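Local atomic coordinates of potential RNA-dependent RNA polymerase (Human picobirnavirus, PDB entry 5I62), a protein that catalyses template-directed RNA synthesis from ribonucleoside triphosphates, serving both transcription and genome replication of a double-stranded RNA virus. Residues R123-S128 with L284-E289; R127-T132 with V210-L215; A113-W118 with K278-D283; W204-A209 with S322-T327. All blocks are in the same frame, centred on the assembly; numbering follows the deposited sequence.

Interaction 1 of 4, residues R123-S128 with L284-E289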
loop_
_atom_site.group_PDB
_atom_site.type_symbol
_atom_site.label_atom_id
_atom_site.label_comp_id
_atom_site.label_asym_id
_atom_site.label_seq_id
_atom_site.Cartn_x
_atom_site.Cartn_y
_atom_site.Cartn_z
ATOM N N ARG A 123 -24.476 -3.889 10.060
ATOM C CA ARG A 123 -24.277 -4.344 8.691
ATOM C C ARG A 123 -24.140 -3.155 7.747
ATOM O O ARG A 123 -24.748 -2.101 7.939
ATOM C CB ARG A 123 -25.431 -5.236 8.241
ATOM C CG ARG A 123 -25.637 -6.460 9.110
ATOM C CD ARG A 123 -24.513 -7.464 8.910
ATOM N NE ARG A 123 -23.683 -7.608 10.103
ATOM C CZ ARG A 123 -22.783 -8.574 10.264
ATOM N NH1 ARG A 123 -22.602 -9.469 9.299
ATOM N NH2 ARG A 123 -22.067 -8.645 11.379
ATOM N N LEU A 124 -23.329 -3.337 6.712
ATOM C CA LEU A 124 -22.989 -2.245 5.823
ATOM C C LEU A 124 -24.089 -2.051 4.795
ATOM O O LEU A 124 -24.693 -3.011 4.314
ATOM C CB LEU A 124 -21.668 -2.516 5.116
ATOM C CG LEU A 124 -20.486 -2.924 5.989
ATOM C CD1 LEU A 124 -19.274 -3.135 5.102
ATOM C CD2 LEU A 124 -20.206 -1.862 7.050
ATOM N N ARG A 125 -24.348 -0.802 4.454
ATOM C CA ARG A 125 -25.199 -0.502 3.322
ATOM C C ARG A 125 -24.392 0.328 2.342
ATOM O O ARG A 125 -23.471 1.057 2.733
ATOM C CB ARG A 125 -26.447 0.243 3.752
ATOM C CG ARG A 125 -26.821 -0.025 5.191
ATOM C CD ARG A 125 -28.270 0.219 5.411
ATOM N NE ARG A 125 -28.643 -0.103 6.789
ATOM C CZ ARG A 125 -29.601 -0.979 7.118
ATOM N NH1 ARG A 125 -30.317 -1.635 6.188
ATOM N NH2 ARG A 125 -29.863 -1.219 8.401
ATOM N N LEU A 126 -24.728 0.190 1.066
ATOM C CA LEU A 126 -24.044 0.956 0.037
ATOM C C LEU A 126 -24.299 2.438 0.243
ATOM O O LEU A 126 -25.436 2.856 0.467
ATOM C CB LEU A 126 -24.523 0.539 -1.348
ATOM C CG LEU A 126 -23.731 -0.561 -2.051
ATOM C CD1 LEU A 126 -23.999 -1.900 -1.370
ATOM C CD2 LEU A 126 -24.121 -0.600 -3.530
ATOM N N ARG A 127 -23.240 3.227 0.185
ATOM C CA ARG A 127 -23.431 4.658 0.071
ATOM C C ARG A 127 -23.848 5.000 -1.359
ATOM O O ARG A 127 -23.614 4.234 -2.294
ATOM C CB ARG A 127 -22.156 5.391 0.451
ATOM C CG ARG A 127 -21.836 5.250 1.913
ATOM C CD ARG A 127 -21.010 6.398 2.402
ATOM N NE ARG A 127 -21.839 7.530 2.800
ATOM C CZ ARG A 127 -21.352 8.655 3.308
ATOM N NH1 ARG A 127 -20.036 8.779 3.478
ATOM N NH2 ARG A 127 -22.175 9.644 3.641
ATOM N N SER A 128 -24.489 6.158 -1.528
ATOM C CA SER A 128 -24.894 6.554 -2.871
ATOM C C SER A 128 -23.676 7.010 -3.666
ATOM O O SER A 128 -22.642 7.387 -3.105
ATOM C CB SER A 128 -25.921 7.684 -2.833
ATOM O OG SER A 128 -25.294 8.864 -2.389
ATOM N N LEU A 284 -21.044 -9.132 5.703
ATOM C CA LEU A 284 -21.020 -7.773 6.241
ATOM C C LEU A 284 -22.137 -6.902 5.673
ATOM O O LEU A 284 -22.581 -5.954 6.333
ATOM C CB LEU A 284 -19.667 -7.126 5.951
ATOM C CG LEU A 284 -18.467 -7.654 6.754
ATOM C CD1 LEU A 284 -17.140 -7.215 6.127
ATOM C CD2 LEU A 284 -18.547 -7.135 8.164
ATOM N N LEU A 285 -22.581 -7.184 4.459
ATOM C CA LEU A 285 -23.498 -6.297 3.757
ATOM C C LEU A 285 -24.947 -6.720 3.980
ATOM O O LEU A 285 -25.240 -7.861 4.325
ATOM C CB LEU A 285 -23.194 -6.283 2.265
ATOM C CG LEU A 285 -21.974 -5.485 1.805
ATOM C CD1 LEU A 285 -21.502 -6.028 0.463
ATOM C CD2 LEU A 285 -22.330 -4.005 1.688
ATOM N N THR A 286 -25.861 -5.784 3.739
ATOM C CA THR A 286 -27.282 -6.074 3.772
ATOM C C THR A 286 -27.983 -5.240 2.707
ATOM O O THR A 286 -27.559 -4.126 2.405
ATOM C CB THR A 286 -27.866 -5.795 5.168
ATOM O OG1 THR A 286 -29.242 -6.172 5.197
ATOM C CG2 THR A 286 -27.735 -4.316 5.517
ATOM N N GLY A 287 -29.021 -5.808 2.109
ATOM C CA GLY A 287 -29.850 -5.102 1.151
ATOM C C GLY A 287 -29.747 -5.687 -0.253
ATOM O O GLY A 287 -28.764 -6.340 -0.621
ATOM N N GLN A 288 -30.790 -5.426 -1.054
ATOM C CA GLN A 288 -30.801 -5.899 -2.438
ATOM C C GLN A 288 -29.735 -5.203 -3.274
ATOM O O GLN A 288 -29.146 -5.816 -4.173
ATOM C CB GLN A 288 -32.178 -5.681 -3.070
ATOM C CG GLN A 288 -32.315 -6.279 -4.475
ATOM C CD GLN A 288 -32.084 -7.779 -4.494
ATOM O OE1 GLN A 288 -32.546 -8.504 -3.607
ATOM N NE2 GLN A 288 -31.362 -8.256 -5.506
ATOM N N GLU A 289 -29.500 -3.911 -3.015
ATOM C CA GLU A 289 -28.432 -3.204 -3.710
ATOM C C GLU A 289 -27.094 -3.883 -3.471
ATOM O O GLU A 289 -26.222 -3.881 -4.349
ATOM C CB GLU A 289 -28.361 -1.744 -3.260
ATOM C CG GLU A 289 -29.681 -0.988 -3.254
ATOM C CD GLU A 289 -30.502 -1.235 -1.981
ATOM O OE1 GLU A 289 -31.226 -0.300 -1.565
ATOM O OE2 GLU A 289 -30.433 -2.354 -1.403
HETATM O O HOH W 1 -27.102 -1.667 0.407
#

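Interaction 2 of 4, residues R127-T132 with V210-L215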
loop_
_atom_site.group_PDB
_atom_site.type_symbol
_atom_site.label_atom_id
_atom_site.label_comp_id
_atom_site.label_asym_id
_atom_site.label_seq_id
_atom_site.Cartn_x
_atom_site.Cartn_y
_atom_site.Cartn_z
ATOM N N ARG A 127 -23.240 3.227 0.185
ATOM C CA ARG A 127 -23.431 4.658 0.071
ATOM C C ARG A 127 -23.848 5.000 -1.359
ATOM O O ARG A 127 -23.614 4.234 -2.294
ATOM C CB ARG A 127 -22.156 5.391 0.451
ATOM C CG ARG A 127 -21.836 5.250 1.913
ATOM C CD ARG A 127 -21.010 6.398 2.402
ATOM N NE ARG A 127 -21.839 7.530 2.800
ATOM C CZ ARG A 127 -21.352 8.655 3.308
ATOM N NH1 ARG A 127 -20.036 8.779 3.478
ATOM N NH2 ARG A 127 -22.175 9.644 3.641
ATOM N N SER A 128 -24.489 6.158 -1.528
ATOM C CA SER A 128 -24.894 6.554 -2.871
ATOM C C SER A 128 -23.676 7.010 -3.666
ATOM O O SER A 128 -22.642 7.387 -3.105
ATOM C CB SER A 128 -25.921 7.684 -2.833
ATOM O OG SER A 128 -25.294 8.864 -2.389
ATOM N N GLU A 129 -23.810 6.984 -4.995
ATOM C CA GLU A 129 -22.709 7.440 -5.835
ATOM C C GLU A 129 -22.331 8.882 -5.514
ATOM O O GLU A 129 -21.143 9.218 -5.449
ATOM C CB GLU A 129 -23.054 7.256 -7.318
ATOM C CG GLU A 129 -23.104 5.781 -7.690
ATOM C CD GLU A 129 -23.333 5.492 -9.161
ATOM O OE1 GLU A 129 -23.535 6.428 -9.968
ATOM O OE2 GLU A 129 -23.301 4.288 -9.503
ATOM N N VAL A 130 -23.322 9.740 -5.273
ATOM C CA VAL A 130 -23.032 11.148 -5.003
ATOM C C VAL A 130 -22.275 11.295 -3.692
ATOM O O VAL A 130 -21.272 12.016 -3.611
ATOM C CB VAL A 130 -24.325 11.986 -4.985
ATOM C CG1 VAL A 130 -24.016 13.407 -4.533
ATOM C CG2 VAL A 130 -24.969 12.015 -6.358
ATOM N N ASN A 131 -22.763 10.638 -2.637
ATOM C CA ASN A 131 -22.093 10.736 -1.343
ATOM C C ASN A 131 -20.691 10.147 -1.414
ATOM O O ASN A 131 -19.740 10.711 -0.855
ATOM C CB ASN A 131 -22.938 10.058 -0.266
ATOM C CG ASN A 131 -24.246 10.795 -0.013
ATOM O OD1 ASN A 131 -24.316 12.015 -0.179
ATOM N ND2 ASN A 131 -25.292 10.059 0.370
ATOM N N THR A 132 -20.540 9.037 -2.144
ATOM C CA THR A 132 -19.230 8.415 -2.311
ATOM C C THR A 132 -18.257 9.347 -3.022
ATOM O O THR A 132 -17.117 9.529 -2.579
ATOM C CB THR A 132 -19.378 7.102 -3.092
ATOM O OG1 THR A 132 -20.270 6.231 -2.396
ATOM C CG2 THR A 132 -18.035 6.428 -3.265
ATOM N N VAL A 210 -15.687 2.797 -12.197
ATOM C CA VAL A 210 -15.511 1.558 -11.437
ATOM C C VAL A 210 -15.162 1.872 -9.988
ATOM O O VAL A 210 -15.739 1.295 -9.060
ATOM C CB VAL A 210 -14.444 0.647 -12.082
ATOM C CG1 VAL A 210 -14.224 -0.637 -11.214
ATOM C CG2 VAL A 210 -14.838 0.255 -13.497
ATOM N N ASN A 211 -14.210 2.788 -9.772
ATOM C CA ASN A 211 -13.808 3.132 -8.410
ATOM C C ASN A 211 -14.979 3.695 -7.600
ATOM O O ASN A 211 -15.130 3.375 -6.416
ATOM C CB ASN A 211 -12.645 4.123 -8.431
ATOM C CG ASN A 211 -11.291 3.447 -8.565
ATOM O OD1 ASN A 211 -11.130 2.254 -8.261
ATOM N ND2 ASN A 211 -10.317 4.200 -9.011
ATOM N N ILE A 212 -15.819 4.537 -8.212
ATOM C CA ILE A 212 -17.026 5.012 -7.525
ATOM C C ILE A 212 -17.903 3.838 -7.088
ATOM O O ILE A 212 -18.342 3.759 -5.934
ATOM C CB ILE A 212 -17.818 5.981 -8.426
ATOM C CG1 ILE A 212 -17.014 7.247 -8.707
ATOM C CG2 ILE A 212 -19.172 6.318 -7.778
ATOM C CD1 ILE A 212 -17.643 8.139 -9.813
ATOM N N ARG A 213 -18.206 2.924 -8.011
ATOM C CA ARG A 213 -19.092 1.821 -7.661
ATOM C C ARG A 213 -18.470 0.941 -6.577
ATOM O O ARG A 213 -19.156 0.526 -5.634
ATOM C CB ARG A 213 -19.428 1.006 -8.903
ATOM C CG ARG A 213 -20.475 1.691 -9.797
ATOM C CD ARG A 213 -21.778 1.676 -9.066
ATOM N NE ARG A 213 -22.524 0.474 -9.353
ATOM C CZ ARG A 213 -23.337 -0.156 -8.514
ATOM N NH1 ARG A 213 -23.515 0.270 -7.276
ATOM N NH2 ARG A 213 -23.960 -1.241 -8.936
ATOM N N GLU A 214 -17.178 0.634 -6.703
ATOM C CA GLU A 214 -16.495 -0.148 -5.670
ATOM C C GLU A 214 -16.581 0.542 -4.312
ATOM O O GLU A 214 -16.936 -0.080 -3.303
ATOM C CB GLU A 214 -15.035 -0.360 -6.051
ATOM C CG GLU A 214 -14.794 -1.246 -7.245
ATOM C CD GLU A 214 -13.319 -1.246 -7.612
ATOM O OE1 GLU A 214 -12.680 -0.165 -7.524
ATOM O OE2 GLU A 214 -12.806 -2.308 -7.988
ATOM N N LEU A 215 -16.292 1.844 -4.278
ATOM C CA LEU A 215 -16.196 2.547 -3.006
ATOM C C LEU A 215 -17.547 2.755 -2.341
ATOM O O LEU A 215 -17.586 3.078 -1.151
ATOM C CB LEU A 215 -15.488 3.886 -3.194
ATOM C CG LEU A 215 -13.987 3.810 -3.495
ATOM C CD1 LEU A 215 -13.437 5.200 -3.785
ATOM C CD2 LEU A 215 -13.234 3.191 -2.341
#

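Interaction 3 of 4, residues A113-W118 with K278-D283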
loop_
_atom_site.group_PDB
_atom_site.type_symbol
_atom_site.label_atom_id
_atom_site.label_comp_id
_atom_site.label_asym_id
_atom_site.label_seq_id
_atom_site.Cartn_x
_atom_site.Cartn_y
_atom_site.Cartn_z
ATOM N N ALA A 113 -14.629 -18.186 11.801
ATOM C CA ALA A 113 -13.860 -17.457 12.805
ATOM C C ALA A 113 -13.697 -15.990 12.408
ATOM O O ALA A 113 -13.862 -15.082 13.235
ATOM C CB ALA A 113 -12.503 -18.126 13.009
ATOM N N ALA A 114 -13.412 -15.733 11.137
ATOM C CA ALA A 114 -13.252 -14.351 10.691
ATOM C C ALA A 114 -14.551 -13.570 10.854
ATOM O O ALA A 114 -14.549 -12.427 11.333
ATOM C CB ALA A 114 -12.768 -14.321 9.246
ATOM N N LYS A 115 -15.677 -14.177 10.455
ATOM C CA LYS A 115 -16.982 -13.529 10.587
ATOM C C LYS A 115 -17.299 -13.227 12.045
ATOM O O LYS A 115 -17.930 -12.211 12.358
ATOM C CB LYS A 115 -18.079 -14.413 9.993
ATOM C CG LYS A 115 -18.035 -14.591 8.471
ATOM C CD LYS A 115 -19.216 -15.450 8.000
ATOM C CE LYS A 115 -19.048 -15.870 6.533
ATOM N NZ LYS A 115 -20.172 -16.733 6.011
ATOM N N SER A 116 -16.893 -14.120 12.950
ATOM C CA SER A 116 -17.220 -13.951 14.359
ATOM C C SER A 116 -16.589 -12.699 14.939
ATOM O O SER A 116 -17.125 -12.128 15.891
ATOM C CB SER A 116 -16.777 -15.178 15.150
ATOM O OG SER A 116 -17.517 -16.295 14.716
ATOM N N GLU A 117 -15.453 -12.255 14.389
ATOM C CA GLU A 117 -14.830 -11.050 14.927
ATOM C C GLU A 117 -15.692 -9.809 14.744
ATOM O O GLU A 117 -15.477 -8.826 15.447
ATOM C CB GLU A 117 -13.461 -10.810 14.307
ATOM C CG GLU A 117 -12.456 -11.897 14.597
ATOM C CD GLU A 117 -11.053 -11.499 14.176
ATOM O OE1 GLU A 117 -10.587 -11.984 13.116
ATOM O OE2 GLU A 117 -10.422 -10.682 14.893
ATOM N N TRP A 118 -16.652 -9.816 13.819
ATOM C CA TRP A 118 -17.545 -8.673 13.663
ATOM C C TRP A 118 -19.004 -9.008 13.979
ATOM O O TRP A 118 -19.917 -8.356 13.465
ATOM C CB TRP A 118 -17.389 -8.040 12.276
ATOM C CG TRP A 118 -17.490 -8.937 11.075
ATOM C CD1 TRP A 118 -18.619 -9.541 10.582
ATOM C CD2 TRP A 118 -16.427 -9.288 10.180
ATOM N NE1 TRP A 118 -18.319 -10.256 9.442
ATOM C CE2 TRP A 118 -16.983 -10.115 9.170
ATOM C CE3 TRP A 118 -15.061 -8.994 10.136
ATOM C CZ2 TRP A 118 -16.220 -10.643 8.136
ATOM C CZ3 TRP A 118 -14.306 -9.513 9.104
ATOM C CH2 TRP A 118 -14.882 -10.330 8.119
ATOM N N LYS A 278 -15.582 -12.504 -1.269
ATOM C CA LYS A 278 -16.983 -12.271 -1.591
ATOM C C LYS A 278 -17.891 -12.779 -0.485
ATOM O O LYS A 278 -18.928 -12.171 -0.198
ATOM C CB LYS A 278 -17.341 -12.945 -2.911
ATOM C CG LYS A 278 -18.736 -12.600 -3.402
ATOM C CD LYS A 278 -19.006 -13.283 -4.744
ATOM C CE LYS A 278 -20.440 -13.063 -5.183
ATOM N NZ LYS A 278 -20.699 -13.757 -6.478
ATOM N N GLU A 279 -17.524 -13.906 0.133
ATOM C CA GLU A 279 -18.336 -14.460 1.211
ATOM C C GLU A 279 -18.311 -13.564 2.446
ATOM O O GLU A 279 -19.343 -13.357 3.095
ATOM C CB GLU A 279 -17.863 -15.876 1.567
ATOM C CG GLU A 279 -18.803 -16.543 2.550
ATOM C CD GLU A 279 -18.459 -17.998 2.850
ATOM O OE1 GLU A 279 -17.730 -18.631 2.058
ATOM O OE2 GLU A 279 -18.936 -18.513 3.886
ATOM N N LEU A 280 -17.133 -13.050 2.806
ATOM C CA LEU A 280 -17.041 -12.143 3.948
ATOM C C LEU A 280 -17.830 -10.865 3.700
ATOM O O LEU A 280 -18.520 -10.357 4.595
ATOM C CB LEU A 280 -15.582 -11.817 4.236
ATOM C CG LEU A 280 -14.719 -13.023 4.602
ATOM C CD1 LEU A 280 -13.260 -12.587 4.725
ATOM C CD2 LEU A 280 -15.218 -13.639 5.901
ATOM N N LEU A 281 -17.698 -10.302 2.492
ATOM C CA LEU A 281 -18.446 -9.095 2.150
ATOM C C LEU A 281 -19.950 -9.349 2.183
ATOM O O LEU A 281 -20.722 -8.501 2.649
ATOM C CB LEU A 281 -18.025 -8.591 0.769
ATOM C CG LEU A 281 -16.620 -8.006 0.758
ATOM C CD1 LEU A 281 -16.239 -7.616 -0.672
ATOM C CD2 LEU A 281 -16.597 -6.803 1.671
ATOM N N ALA A 282 -20.387 -10.513 1.697
ATOM C CA ALA A 282 -21.815 -10.813 1.723
ATOM C C ALA A 282 -22.327 -10.908 3.158
ATOM O O ALA A 282 -23.467 -10.522 3.448
ATOM C CB ALA A 282 -22.101 -12.098 0.946
ATOM N N ASP A 283 -21.493 -11.407 4.076
ATOM C CA ASP A 283 -21.860 -11.419 5.490
ATOM C C ASP A 283 -21.997 -10.003 6.039
ATOM O O ASP A 283 -22.944 -9.695 6.771
ATOM C CB ASP A 283 -20.816 -12.198 6.300
ATOM C CG ASP A 283 -21.250 -12.419 7.744
ATOM O OD1 ASP A 283 -22.152 -13.246 7.968
ATOM O OD2 ASP A 283 -20.714 -11.748 8.651
HETATM O O HOH W 2 -21.645 -14.874 3.651
HETATM O O HOH W 3 -22.595 -15.202 6.410
HETATM O O HOH W 4 -20.690 -11.666 11.431
#

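Interaction 4 of 4, residues W204-A209 with S322-T327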
loop_
_atom_site.group_PDB
_atom_site.type_symbol
_atom_site.label_atom_id
_atom_site.label_comp_id
_atom_site.label_asym_id
_atom_site.label_seq_id
_atom_site.Cartn_x
_atom_site.Cartn_y
_atom_site.Cartn_z
ATOM N N TRP A 204 -2.556 -0.627 -11.395
ATOM C CA TRP A 204 -3.761 -0.690 -12.213
ATOM C C TRP A 204 -4.569 0.579 -11.946
ATOM O O TRP A 204 -5.237 0.697 -10.920
ATOM C CB TRP A 204 -4.570 -1.945 -11.900
ATOM C CG TRP A 204 -3.910 -3.233 -12.313
ATOM C CD1 TRP A 204 -2.736 -3.754 -11.838
ATOM C CD2 TRP A 204 -4.380 -4.148 -13.308
ATOM N NE1 TRP A 204 -2.458 -4.946 -12.470
ATOM C CE2 TRP A 204 -3.443 -5.201 -13.387
ATOM C CE3 TRP A 204 -5.498 -4.172 -14.150
ATOM C CZ2 TRP A 204 -3.597 -6.272 -14.263
ATOM C CZ3 TRP A 204 -5.654 -5.237 -15.013
ATOM C CH2 TRP A 204 -4.702 -6.270 -15.074
ATOM N N MET A 205 -4.497 1.545 -12.861
ATOM C CA MET A 205 -5.194 2.823 -12.691
ATOM C C MET A 205 -6.618 2.636 -13.213
ATOM O O MET A 205 -6.837 2.527 -14.418
ATOM C CB MET A 205 -4.457 3.940 -13.425
ATOM C CG MET A 205 -3.094 4.272 -12.830
ATOM S SD MET A 205 -2.184 5.417 -13.905
ATOM C CE MET A 205 -0.726 5.657 -12.934
ATOM N N PHE A 206 -7.586 2.568 -12.294
ATOM C CA PHE A 206 -8.945 2.144 -12.607
ATOM C C PHE A 206 -9.775 3.296 -13.157
ATOM O O PHE A 206 -9.539 4.447 -12.809
ATOM C CB PHE A 206 -9.637 1.601 -11.358
ATOM C CG PHE A 206 -9.473 0.125 -11.158
ATOM C CD1 PHE A 206 -8.219 -0.453 -11.177
ATOM C CD2 PHE A 206 -10.570 -0.685 -10.951
ATOM C CE1 PHE A 206 -8.049 -1.813 -10.978
ATOM C CE2 PHE A 206 -10.416 -2.056 -10.748
ATOM C CZ PHE A 206 -9.146 -2.617 -10.770
ATOM N N PRO A 207 -10.775 2.988 -13.988
ATOM C CA PRO A 207 -11.759 4.004 -14.379
ATOM C C PRO A 207 -12.460 4.573 -13.159
ATOM O O PRO A 207 -12.822 3.844 -12.233
ATOM C CB PRO A 207 -12.746 3.231 -15.270
ATOM C CG PRO A 207 -11.997 2.019 -15.728
ATOM C CD PRO A 207 -11.094 1.665 -14.559
ATOM N N PHE A 208 -12.650 5.891 -13.184
ATOM C CA PHE A 208 -13.393 6.602 -12.148
ATOM C C PHE A 208 -14.728 5.911 -11.848
ATOM O O PHE A 208 -15.077 5.699 -10.682
ATOM C CB PHE A 208 -13.604 8.055 -12.626
ATOM C CG PHE A 208 -14.052 9.032 -11.554
ATOM C CD1 PHE A 208 -13.941 8.745 -10.205
ATOM C CD2 PHE A 208 -14.591 10.277 -11.927
ATOM C CE1 PHE A 208 -14.352 9.662 -9.244
ATOM C CE2 PHE A 208 -15.010 11.185 -10.970
ATOM C CZ PHE A 208 -14.895 10.879 -9.624
ATOM N N ALA A 209 -15.484 5.546 -12.894
ATOM C CA ALA A 209 -16.796 4.929 -12.689
ATOM C C ALA A 209 -16.689 3.624 -11.896
ATOM O O ALA A 209 -17.519 3.352 -11.014
ATOM C CB ALA A 209 -17.492 4.680 -14.032
ATOM N N SER A 322 -3.997 -4.062 -8.684
ATOM C CA SER A 322 -3.395 -3.193 -7.678
ATOM C C SER A 322 -3.732 -1.734 -7.952
ATOM O O SER A 322 -3.082 -1.110 -8.798
ATOM C CB SER A 322 -1.873 -3.380 -7.655
ATOM O OG SER A 322 -1.511 -4.740 -7.891
ATOM N N GLY A 323 -4.741 -1.188 -7.259
ATOM C CA GLY A 323 -5.325 0.098 -7.634
ATOM C C GLY A 323 -6.842 0.154 -7.541
ATOM O O GLY A 323 -7.441 1.236 -7.597
ATOM N N SER A 324 -7.480 -1.017 -7.430
ATOM C CA SER A 324 -8.902 -1.094 -7.108
ATOM C C SER A 324 -9.229 -0.351 -5.819
ATOM O O SER A 324 -8.393 -0.224 -4.925
ATOM C CB SER A 324 -9.320 -2.557 -6.939
ATOM O OG SER A 324 -10.637 -2.631 -6.418
ATOM N N GLY A 325 -10.479 0.117 -5.709
ATOM C CA GLY A 325 -10.937 0.671 -4.443
ATOM C C GLY A 325 -11.010 -0.363 -3.327
ATOM O O GLY A 325 -11.051 0.003 -2.145
ATOM N N GLY A 326 -11.025 -1.647 -3.675
ATOM C CA GLY A 326 -11.004 -2.669 -2.654
ATOM C C GLY A 326 -9.712 -3.455 -2.596
ATOM O O GLY A 326 -9.692 -4.553 -2.024
ATOM N N THR A 327 -8.627 -2.916 -3.169
ATOM C CA THR A 327 -7.355 -3.635 -3.164
ATOM C C THR A 327 -6.981 -4.050 -1.755
ATOM O O THR A 327 -6.693 -5.223 -1.486
ATOM C CB THR A 327 -6.225 -2.776 -3.739
ATOM O OG1 THR A 327 -6.475 -2.475 -5.118
ATOM C CG2 THR A 327 -4.882 -3.521 -3.616
HETATM O O HOH W 5 -7.208 3.664 -9.477
#

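Interaction 1 of 4, residues R123-S128 with L284-E289
Leu124 N donates to Leu284 O in a short, straight bond (2.7 Å, 169° at the hydrogen), and Leu124 O in turn accepts from Thr286 N at 3.1 Å. One residue thus spans its neighbour Leu285 on both sides, the pattern of a single parallel beta bridge. It ties the loop before helix 129-135 to the short linker between helices 271-284 and 288-296. Leu285 CA adds a CA-H...O contact to Leu124 O, 3.5 Å away. Farther on, a water accepts from Leu126 N and donates to Thr286 O, continuing the link where the backbones part. On the inner side Leu124 lies alongside Leu284, both pointing the same way, and packs against Leu221 and Thr224 of helix 208-228. Leu285 turns its CD2 back to Leu124 CB (3.8 Å) and to Leu126 CD1, while Leu126 also leans on Trp293. Arginines flank the other side. Arg123, bent at chi2 and chi3, runs its CD past Leu284 O and brings NH1 to a salt bridge with Asp283. Thr286 CG2 serves both arginines: it meets Arg123 CB at 3.7 Å and sits over one face of the Arg125 guanidinium, 3.8 Å from NH1.

Interaction 2 of 4, residues R127-T132 with V210-L215
Thr132 presses its methyl CG2 against Leu215 CB at 3.6 Å and lies 3.8 Å from Ile212 O, so a single methyl meets both a side chain and the backbone of the facing helix. One turn earlier Glu129 crosses Ile212 at about a right angle, its CG 4.0 Å from Ile212 CG2. The carboxylate reaches farther: Glu129 OE2 rests 3.1 Å from Arg213 CD but 3.9 Å from Arg213 NE. That is a long salt bridge of charges alone, since the oxygen lies well out of the guanidinium plane and no N-H points at it. The contact sets the first turn of helix 129-135 against the flank of the long helix 208-228, and an N-cap fixes that turn. Ser128 OG accepts from Asn131 N (3.1 Å, 165° at the hydrogen). Ser128 O takes two donors from Thr132, its N at 2.8 Å and its OG1 at 2.7 Å, the hydroxyl coming from above the carbonyl plane. With OG1 beside its own backbone N (chi1 -58°), CG2 is the branch left facing Leu215. Farther out, Glu129 OE1 accepts from Cys160 N, Arg213 NH1 donates to Gln216 OE1, and Gln216 NE2 reaches Arg127 O.

Interaction 3 of 4, residues A113-W118 with K278-D283
Lys115 and Leu280 bring the two backbones nearest, CA to CA 6.8 Å, where helix 108-116 packs on helix 271-284. It is a helix-helix contact with an apolar centre and a charged outer margin, and helix 271-284 follows strand 257-261, which by its sequence probably carries polymerase motif A. At the centre Leu280 CD2 is met by three side chains: Lys115 CG, Ala114 CB and the edge of the Trp118 ring, whose CZ2 is 3.9 Å away. Leu333 of helix 327-345 packs on both Leu280 and Trp118. The indole, with CG wedged between backbone N and carbonyl carbon (chi1 52°), folds back beneath its own helix, one face against Ala114 O and Lys115 CA. This turns its N-H edge to Asp283: Trp118 NE1 donates to OD2 at 2.9 Å (152° at the hydrogen), nearly in the ring plane and on the anti lone pair. Lys115, extended beyond CG, runs past Asp283 to Glu279. Its CD passes 3.7 Å from Asp283 CG, and its NZ ends in a salt bridge to the anti lone pair of Glu279 OE2 at 3.0 Å. Two waters extend the ammonium's reach: one leads to Asp283 OD1; the other, only weakly bonded by NZ, donates to Glu279 O. NZ stays 4.5 Å from Asp283 OD1, near enough for attraction but beyond a salt bridge. A further water donates both to Asp283 OD2 (2.8 Å) and to Lys115 O (3.0 Å).

Interaction 4 of 4, residues W204-A209 with S322-T327
Trp204 N donates to Ser322 O at 2.7 Å (159° at the hydrogen), joining the end of strand 199-205 to the glycine-rich loop that leads into helix 327-345. The sequence Ser-Gly-Ser-Gly-Gly-Thr and its place before that helix suggest that it is the motif B loop of RNA-dependent RNA polymerases. A second backbone contact is a CA-H...O approach, Gly323 CA to Trp204 O, at 3.3 Å; the glycine comes close with its bare CA. A water completes the series, accepting from Phe206 N and donating to Gly323 O. Two aromatic side chains add to this. Ser324 CA sits over the centre of the Phe206 ring, 3.9 Å from the centroid and almost on the normal, a CH-pi contact, with Ser324 CB 3.8 Å from Phe206 CZ. Trp204 CD1 comes 3.4 Å from Ser322 N, and its ring also meets those of Tyr95 and His318. Hydroxyls shape the loop itself: Ser324 OG accepts from Gly326 N in an ST turn, and Thr327 OG1 accepts from Gly323 N (3.0 Å) while donating to Ser324 O. Ser324 OG also pairs with Glu214, and Ser322 OG with Tyr95 and Asp266. Backbone atoms make the direct hydrogen bond and the water link to Trp204 and Phe206, so the loop's path, more than its side chains, sets the fit, while its serines tie it to other elements.

Interaction 4 is the buried contact, nearest the chain's centre, and rests on a backbone hydrogen bond, a water link and an aromatic face. Interactions 1, 2 and 3 lie farther out, partly buried, and carry charges at their margins. Interactions 2 and 4 both use helix 208-228, whose Glu214 also reaches Gly325 N, joining helix to loop. Interactions 1 and 2 share Arg127 and Ser128, and Leu126 of the first packs on Arg213 of the second. Interactions 1 and 3 meet at the end of helix 271-284, where Leu284 CD2 touches the Trp118 indole. A beta bridge dominates interaction 1, methyl packing interaction 2, and a salt bridge and an indole-carboxylate bond round a leucine interaction 3.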